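Local coordinates for ferrichrome ABC transporter substrate-binding protein (PDB 5FLY) that probably captures iron-loaded ferrichrome-type siderophores and delivers them to a membrane ABC transporter for iron uptake, at residues 179-184 and 263-268; 65-70 and 78-83. All coordinates share one frame; numbering follows the deposited sequence.

Interaction 1 (179-184 and 263-268); sequences SEVLYQ and YTLDVI
Glu180 meets Leu265 through its aliphatic root alone, CB lying 4.5 Å from Leu265 CD2; its flat carboxylate turns to other partners. OE2 accepts hydrogen bonds from Gly176 N and Asn260 ND2, which tie it to the loops flanking the two helices, with a bound polyether about 6 Å from the Glu180 side chain. On the far side of the same helix, the Tyr183 ring has Ser179 CB at its edge, in the ring plane.

Between the helices the contact is wholly aliphatic. Val181 carries it through one methyl, CG2, which meets Ile268 CD1 at 3.3 Å, shorter than a usual carbon contact and a sign of tight packing. The same CG2 lies 3.6 Å from Ile268 CG1 and 3.9 Å from Leu265 CD2, so that this one methyl rests against both side chains. Ile268 reaches it with CG1 set between its backbone N and carbonyl carbon (chi1 60°) and CD1 extended beyond.

The axes of the two segments pass 10.1 Å apart at -59°, so a few side chains make the whole joint. Trp137 and Trp133 of helix 127-152 and Tyr113 of helix 113-124 cover it. The contact joins the short helix 179-185, which follows strand 167-171 of the mixed sheet, to helix 262-278 near the C-terminus, close to the polyether-filled pocket.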
loop_
_atom_site.group_PDB
_atom_site.type_symbol
_atom_site.label_atom_id
_atom_site.label_comp_id
_atom_site.label_asym_id
_atom_site.label_seq_id
_atom_site.Cartn_x
_atom_site.Cartn_y
_atom_site.Cartn_z
ATOM N N SER A 179 0.355 -7.074 -1.713
ATOM C CA SER A 179 1.045 -7.363 -2.965
ATOM C C SER A 179 2.557 -7.157 -2.848
ATOM O O SER A 179 3.337 -7.967 -3.350
ATOM C CB SER A 179 0.475 -6.507 -4.105
ATOM O OG SER A 179 0.654 -5.125 -3.859
ATOM N N GLU A 180 2.973 -6.094 -2.166
ATOM C CA GLU A 180 4.399 -5.833 -2.020
ATOM C C GLU A 180 5.066 -6.959 -1.241
ATOM O O GLU A 180 6.126 -7.448 -1.633
ATOM C CB GLU A 180 4.622 -4.495 -1.339
ATOM C CG GLU A 180 4.110 -3.328 -2.167
ATOM C CD GLU A 180 2.627 -3.036 -1.996
ATOM O OE1 GLU A 180 1.944 -3.678 -1.155
ATOM O OE2 GLU A 180 2.161 -2.115 -2.712
ATOM N N VAL A 181 4.447 -7.369 -0.141
ATOM C CA VAL A 181 5.017 -8.439 0.665
ATOM C C VAL A 181 5.052 -9.765 -0.111
ATOM O O VAL A 181 6.071 -10.463 -0.111
ATOM C CB VAL A 181 4.241 -8.600 1.979
ATOM C CG1 VAL A 181 4.670 -9.878 2.706
ATOM C CG2 VAL A 181 4.434 -7.365 2.849
ATOM N N LEU A 182 3.943 -10.113 -0.758
ATOM C CA LEU A 182 3.798 -11.407 -1.412
ATOM C C LEU A 182 4.678 -11.545 -2.653
ATOM O O LEU A 182 5.390 -12.542 -2.781
ATOM C CB LEU A 182 2.336 -11.646 -1.768
ATOM C CG LEU A 182 1.416 -11.829 -0.560
ATOM C CD1 LEU A 182 -0.047 -11.690 -0.958
ATOM C CD2 LEU A 182 1.694 -13.180 0.132
ATOM N N TYR A 183 4.660 -10.549 -3.541
ATOM C CA TYR A 183 5.337 -10.664 -4.834
ATOM C C TYR A 183 6.772 -10.144 -4.839
ATOM O O TYR A 183 7.609 -10.645 -5.604
ATOM C CB TYR A 183 4.545 -9.929 -5.910
ATOM C CG TYR A 183 3.149 -10.464 -6.095
ATOM C CD1 TYR A 183 2.939 -11.771 -6.521
ATOM C CD2 TYR A 183 2.043 -9.669 -5.834
ATOM C CE1 TYR A 183 1.643 -12.271 -6.708
ATOM C CE2 TYR A 183 0.752 -10.161 -6.000
ATOM C CZ TYR A 183 0.567 -11.458 -6.438
ATOM O OH TYR A 183 -0.718 -11.934 -6.613
ATOM N N GLN A 184 7.057 -9.124 -4.033
ATOM C CA GLN A 184 8.396 -8.541 -4.019
ATOM C C GLN A 184 9.221 -9.066 -2.848
ATOM O O GLN A 184 10.287 -9.655 -3.060
ATOM C CB GLN A 184 8.327 -7.012 -3.980
ATOM C CG GLN A 184 7.565 -6.423 -5.165
ATOM C CD GLN A 184 7.558 -4.912 -5.174
ATOM O OE1 GLN A 184 8.616 -4.268 -5.133
ATOM N NE2 GLN A 184 6.356 -4.325 -5.188
ATOM N N TYR A 263 4.615 0.551 8.878
ATOM C CA TYR A 263 3.799 -0.022 9.955
ATOM C C TYR A 263 2.950 -1.152 9.386
ATOM O O TYR A 263 2.918 -2.250 9.919
ATOM C CB TYR A 263 2.892 1.022 10.609
ATOM C CG TYR A 263 3.606 2.099 11.381
ATOM C CD1 TYR A 263 4.061 1.869 12.677
ATOM C CD2 TYR A 263 3.789 3.366 10.831
ATOM C CE1 TYR A 263 4.704 2.866 13.390
ATOM C CE2 TYR A 263 4.417 4.369 11.533
ATOM C CZ TYR A 263 4.882 4.115 12.812
ATOM O OH TYR A 263 5.521 5.110 13.530
ATOM N N THR A 264 2.285 -0.872 8.274
ATOM C CA THR A 264 1.411 -1.852 7.646
ATOM C C THR A 264 2.225 -3.032 7.157
ATOM O O THR A 264 1.798 -4.178 7.298
ATOM C CB THR A 264 0.615 -1.251 6.472
ATOM O OG1 THR A 264 -0.207 -0.173 6.947
ATOM C CG2 THR A 264 -0.263 -2.312 5.847
ATOM N N LEU A 265 3.400 -2.750 6.597
ATOM C CA LEU A 265 4.291 -3.796 6.105
ATOM C C LEU A 265 4.665 -4.761 7.229
ATOM O O LEU A 265 4.626 -5.971 7.038
ATOM C CB LEU A 265 5.544 -3.185 5.470
ATOM C CG LEU A 265 5.395 -2.494 4.113
ATOM C CD1 LEU A 265 6.685 -1.723 3.757
ATOM C CD2 LEU A 265 5.034 -3.474 3.001
ATOM N N ASP A 266 4.995 -4.245 8.412
ATOM C CA ASP A 266 5.354 -5.132 9.528
ATOM C C ASP A 266 4.189 -6.051 9.904
ATOM O O ASP A 266 4.366 -7.255 10.074
ATOM C CB ASP A 266 5.801 -4.324 10.757
ATOM C CG ASP A 266 7.212 -3.749 10.618
ATOM O OD1 ASP A 266 7.997 -4.255 9.781
ATOM O OD2 ASP A 266 7.542 -2.799 11.376
ATOM N N VAL A 267 2.995 -5.480 10.006
ATOM C CA VAL A 267 1.819 -6.235 10.391
ATOM C C VAL A 267 1.458 -7.292 9.346
ATOM O O VAL A 267 1.193 -8.461 9.688
ATOM C CB VAL A 267 0.624 -5.284 10.617
ATOM C CG1 VAL A 267 -0.665 -6.056 10.866
ATOM C CG2 VAL A 267 0.924 -4.377 11.801
ATOM N N ILE A 268 1.443 -6.899 8.079
ATOM C CA ILE A 268 0.993 -7.823 7.038
ATOM C C ILE A 268 2.060 -8.892 6.758
ATOM O O ILE A 268 1.726 -10.010 6.388
ATOM C CB ILE A 268 0.616 -7.100 5.719
ATOM C CG1 ILE A 268 1.791 -6.332 5.127
ATOM C CG2 ILE A 268 -0.568 -6.175 5.942
ATOM C CD1 ILE A 268 1.566 -5.899 3.675
#

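Interaction 2 (65-70 and 78-83); sequences DVDKVG and ASLKPD
The CA atoms of Asp67 and Leu80, 8.8 Å apart, are the nearest pair between the segments. Past Leu80 the backbone turns sharply. Lys81 N bonds to Ala78 O at 3.0 Å, and Lys81 itself leaves helical geometry with a positive phi of 46°, after which the chain passes through Pro82 and Asp83 to strand 84-88. No hydrogen bond links the two segments.

Side chains close the distance, and Leu80 supplies both of its branches. The Leu80 and Val69 side chains slide past each other in opposite directions, with Leu80 CD1 4.1 Å from Val69 CG2, while Leu80 CD2 lies across the Asp67 side chain, 3.8 Å from Asp67 OD2. With CG anti to the carbonyl carbon (chi1 -73°), the two methyls of Leu80 come against Val69 and Asp67. The carboxylate it touches has its polar partner in Lys76 of helix 74-79, through a salt bridge from OD2, so Asp67 is met by charge from that helix and by an aliphatic methyl from Leu80, close behind it in sequence. Lys68 points away from Leu80; its NZ bonds to Val66 O at 3.1 Å and also to Phe63 O, bracing the loop before the strand.

Strand 68-69 is an outermost strand of the parallel five-stranded sheet, beside 46-50, and strand 84-88 lies beyond 28-30. The contact thus belongs to a beta-alpha-beta crossover that skips two strands, as the 3-2-1-4-5 order of a doubly wound alpha/beta lobe requires.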
loop_
_atom_site.group_PDB
_atom_site.type_symbol
_atom_site.label_atom_id
_atom_site.label_comp_id
_atom_site.label_asym_id
_atom_site.label_seq_id
_atom_site.Cartn_x
_atom_site.Cartn_y
_atom_site.Cartn_z
ATOM N N ASP A 65 -3.206 11.763 17.925
ATOM C CA ASP A 65 -3.053 13.145 18.372
ATOM C C ASP A 65 -2.759 14.106 17.223
ATOM O O ASP A 65 -2.265 15.209 17.447
ATOM C CB ASP A 65 -1.959 13.213 19.434
ATOM C CG ASP A 65 -2.311 12.400 20.682
ATOM O OD1 ASP A 65 -3.467 12.494 21.155
ATOM O OD2 ASP A 65 -1.433 11.664 21.188
ATOM N N VAL A 66 -3.087 13.686 16.002
ATOM C CA VAL A 66 -2.935 14.532 14.815
ATOM C C VAL A 66 -4.299 14.918 14.248
ATOM O O VAL A 66 -5.190 14.071 14.099
ATOM C CB VAL A 66 -2.109 13.823 13.710
ATOM C CG1 VAL A 66 -1.965 14.712 12.489
ATOM C CG2 VAL A 66 -0.749 13.426 14.233
ATOM N N ASP A 67 -4.461 16.201 13.932
ATOM C CA ASP A 67 -5.684 16.684 13.306
ATOM C C ASP A 67 -6.008 15.936 12.023
ATOM O O ASP A 67 -5.127 15.719 11.177
ATOM C CB ASP A 67 -5.581 18.170 12.989
ATOM C CG ASP A 67 -6.072 19.045 14.129
ATOM O OD1 ASP A 67 -6.039 18.582 15.296
ATOM O OD2 ASP A 67 -6.496 20.187 13.853
ATOM N N LYS A 68 -7.274 15.572 11.875
ATOM C CA LYS A 68 -7.738 14.842 10.705
ATOM C C LYS A 68 -8.349 15.806 9.709
ATOM O O LYS A 68 -9.021 16.771 10.100
ATOM C CB LYS A 68 -8.767 13.772 11.083
ATOM C CG LYS A 68 -8.278 12.760 12.111
ATOM C CD LYS A 68 -6.964 12.130 11.700
ATOM C CE LYS A 68 -6.572 11.000 12.622
ATOM N NZ LYS A 68 -6.646 11.331 14.066
ATOM N N VAL A 69 -8.120 15.537 8.428
ATOM C CA VAL A 69 -8.590 16.415 7.356
ATOM C C VAL A 69 -9.488 15.669 6.368
ATOM O O VAL A 69 -9.164 14.572 5.923
ATOM C CB VAL A 69 -7.398 17.034 6.593
ATOM C CG1 VAL A 69 -7.882 18.063 5.581
ATOM C CG2 VAL A 69 -6.420 17.671 7.561
ATOM N N GLY A 70 -10.614 16.281 6.016
ATOM C CA GLY A 70 -11.471 15.771 4.949
ATOM C C GLY A 70 -10.836 15.887 3.570
ATOM O O GLY A 70 -10.130 16.841 3.299
ATOM N N ALA A 78 -5.506 24.911 4.917
ATOM C CA ALA A 78 -5.010 26.267 5.074
ATOM C C ALA A 78 -4.949 26.653 6.557
ATOM O O ALA A 78 -3.980 27.267 7.002
ATOM C CB ALA A 78 -5.880 27.239 4.287
ATOM N N SER A 79 -5.967 26.275 7.326
ATOM C CA SER A 79 -6.019 26.656 8.742
ATOM C C SER A 79 -4.868 26.066 9.550
ATOM O O SER A 79 -4.563 26.561 10.625
ATOM C CB SER A 79 -7.341 26.232 9.369
ATOM O OG SER A 79 -7.381 24.847 9.635
ATOM N N LEU A 80 -4.240 25.009 9.038
ATOM C CA LEU A 80 -3.144 24.361 9.756
ATOM C C LEU A 80 -1.792 25.021 9.450
ATOM O O LEU A 80 -0.766 24.624 9.991
ATOM C CB LEU A 80 -3.101 22.867 9.422
ATOM C CG LEU A 80 -4.218 22.018 10.038
ATOM C CD1 LEU A 80 -4.255 20.598 9.454
ATOM C CD2 LEU A 80 -4.108 21.980 11.578
ATOM N N LYS A 81 -1.802 26.034 8.583
ATOM C CA LYS A 81 -0.586 26.762 8.229
ATOM C C LYS A 81 0.596 25.845 7.919
ATOM O O LYS A 81 1.667 25.965 8.524
ATOM C CB LYS A 81 -0.210 27.718 9.360
ATOM C CG LYS A 81 -1.340 28.643 9.781
ATOM C CD LYS A 81 -1.818 29.526 8.630
ATOM C CE LYS A 81 -2.911 30.487 9.089
ATOM N NZ LYS A 81 -2.447 31.343 10.213
ATOM N N PRO A 82 0.415 24.932 6.961
ATOM C CA PRO A 82 1.473 23.998 6.576
ATOM C C PRO A 82 2.671 24.682 5.916
ATOM O O PRO A 82 2.496 25.750 5.320
ATOM C CB PRO A 82 0.774 23.071 5.569
ATOM C CG PRO A 82 -0.341 23.893 5.010
ATOM C CD PRO A 82 -0.780 24.801 6.103
ATOM N N ASP A 83 3.857 24.092 6.019
ATOM C CA ASP A 83 4.964 24.521 5.164
ATOM C C ASP A 83 5.217 23.497 4.053
ATOM O O ASP A 83 6.057 23.720 3.183
ATOM C CB ASP A 83 6.238 24.804 5.983
ATOM C CG ASP A 83 6.799 23.593 6.718
ATOM O OD1 ASP A 83 6.212 22.494 6.710
ATOM O OD2 ASP A 83 7.880 23.781 7.339
#

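In the fold
Interaction 1 is a core contact, about 8 Å from the centre of the chain, with all its touching residues buried; interaction 2 is partly buried and peripheral, about 23 Å out. They share no helix or strand, and their centres lie 29 Å apart. The first joins two helices distant in sequence and is made of aliphatic carbon under tryptophan cover. The second closes a local strand-to-helix connection at a sheet edge, where a hydrophobic side chain shares its surroundings with a salt-bridged acid. Neither has a hydrogen bond between its segments, and the carboxylates of Glu180 and Asp67 find partners outside them: charge stays at the margin of the core joint but enters the contact at the periphery.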